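Local coordinates for protein ectoine dioxygenase (Sphingopyxis alaskensis, PDB 4MHR) that catalyses the iron- and 2-oxoglutarate-dependent hydroxylation of L-ectoine to 5-hydroxyectoine, a compatible solute that helps organisms survive extreme osmotic stress, at residues E65-F68 against L69-A72. Numbering follows the deposited sequence.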
loop_
_atom_site.group_PDB
_atom_site.type_symbol
_atom_site.label_atom_id
_atom_site.label_comp_id
_atom_site.label_asym_id
_atom_site.label_seq_id
_atom_site.Cartn_x
_atom_site.Cartn_y
_atom_site.Cartn_z
ATOM N N GLU A 65 4.153 2.807 -21.757
ATOM C CA GLU A 65 4.046 1.894 -20.543
ATOM C C GLU A 65 2.787 2.109 -19.731
ATOM O O GLU A 65 2.093 1.135 -19.389
ATOM C CB GLU A 65 5.277 2.057 -19.654
ATOM C CG GLU A 65 6.471 1.288 -20.205
ATOM C CD GLU A 65 7.736 1.518 -19.420
ATOM O OE1 GLU A 65 7.976 2.662 -19.038
ATOM O OE2 GLU A 65 8.495 0.564 -19.216
ATOM N N VAL A 66 2.460 3.374 -19.485
ATOM C CA VAL A 66 1.220 3.755 -18.755
ATOM C C VAL A 66 -0.025 3.283 -19.486
ATOM O O VAL A 66 -0.908 2.690 -18.880
ATOM C CB VAL A 66 1.166 5.288 -18.451
ATOM C CG1 VAL A 66 -0.185 5.734 -17.879
ATOM C CG2 VAL A 66 2.266 5.697 -17.504
ATOM N N ALA A 67 -0.125 3.584 -20.788
ATOM C CA ALA A 67 -1.303 3.167 -21.599
ATOM C C ALA A 67 -1.444 1.637 -21.571
ATOM O O ALA A 67 -2.524 1.069 -21.402
ATOM C CB ALA A 67 -1.179 3.703 -23.040
ATOM N N PHE A 68 -0.319 0.952 -21.614
ATOM C CA PHE A 68 -0.322 -0.495 -21.529
ATOM C C PHE A 68 -0.785 -1.040 -20.200
ATOM O O PHE A 68 -1.500 -2.046 -20.145
ATOM C CB PHE A 68 1.109 -0.958 -21.754
ATOM C CG PHE A 68 1.317 -2.451 -21.658
ATOM C CD1 PHE A 68 0.777 -3.310 -22.619
ATOM C CD2 PHE A 68 2.209 -2.986 -20.732
ATOM C CE1 PHE A 68 1.040 -4.683 -22.592
ATOM C CE2 PHE A 68 2.497 -4.361 -20.711
ATOM C CZ PHE A 68 1.901 -5.205 -21.639
ATOM N N LEU A 69 -0.335 -0.434 -19.100
ATOM C CA LEU A 69 -0.860 -0.824 -17.778
ATOM C C LEU A 69 -2.354 -0.513 -17.692
ATOM O O LEU A 69 -3.106 -1.283 -17.114
ATOM C CB LEU A 69 -0.122 -0.088 -16.647
ATOM C CG LEU A 69 1.390 -0.370 -16.493
ATOM C CD1 LEU A 69 1.926 0.588 -15.434
ATOM C CD2 LEU A 69 1.595 -1.823 -16.093
ATOM N N GLN A 70 -2.786 0.640 -18.208
ATOM C CA GLN A 70 -4.232 0.983 -18.186
ATOM C C GLN A 70 -5.109 -0.074 -18.923
ATOM O O GLN A 70 -6.123 -0.527 -18.414
ATOM C CB GLN A 70 -4.476 2.355 -18.755
ATOM C CG GLN A 70 -3.941 3.463 -17.857
ATOM C CD GLN A 70 -4.055 4.820 -18.491
ATOM O OE1 GLN A 70 -3.642 5.009 -19.621
ATOM N NE2 GLN A 70 -4.578 5.775 -17.764
ATOM N N LYS A 71 -4.661 -0.469 -20.103
ATOM C CA LYS A 71 -5.327 -1.504 -20.937
ATOM C C LYS A 71 -5.384 -2.835 -20.230
ATOM O O LYS A 71 -6.485 -3.401 -20.090
ATOM C CB LYS A 71 -4.595 -1.662 -22.285
ATOM C CG LYS A 71 -5.320 -2.542 -23.324
ATOM C CD LYS A 71 -4.421 -3.655 -23.918
ATOM C CE LYS A 71 -3.964 -4.653 -22.834
ATOM N NZ LYS A 71 -3.196 -5.848 -23.286
ATOM N N ALA A 72 -4.249 -3.303 -19.673
ATOM C CA ALA A 72 -4.267 -4.517 -18.901
ATOM C C ALA A 72 -5.234 -4.442 -17.747
ATOM O O ALA A 72 -6.015 -5.396 -17.532
ATOM C CB ALA A 72 -2.890 -4.945 -18.411
#
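V66 and Q70 meet one turn apart on helix 63-78, where the CG1 methyl of V66 lies 3.9 Å from OE1 of the Q70 amide. That methyl gets there because it stands anti to the backbone N (chi1 172°). Q70 sends its chain back along the preceding turn, with its CG 3.3 Å from the carbonyl O of V66. The extended chain beyond CG delivers NE2 to the carbonyl O of L176, and both side chains touch P241. With an alanine at Q70, the L176 carbonyl would probably lose this donor and the V66 methyl its neighbour.

The tight side belongs to L69 and A72, both buried. CG of L69 sits 3.3 Å from the E65 carbonyl O. Here this helix of the PhyH-family fold packs against helix 108-115, away from the iron and ectoine sites: L69 rests on V109 and L113, A72 and F68 on V109.

F68 bridges to the looser solvent side, made by exposed A67 and K71. A67 offers just a methyl, and K71, bent at chi2 and chi3, brings NZ no nearer than 4.4 Å to CE1 of the F68 ring, at an oblique approach.

The backbone supplies regular i to i+4 bonds. L69 N donates to E65 O at 2.9 Å. A72 N reaches F68 O at 3.1 Å. E65 turns its carboxylate off the helix to a salt bridge with R118 and hydrogen bonds from the backbone N of S62 and L308, a setting that would favour the ionised form of this buried acid.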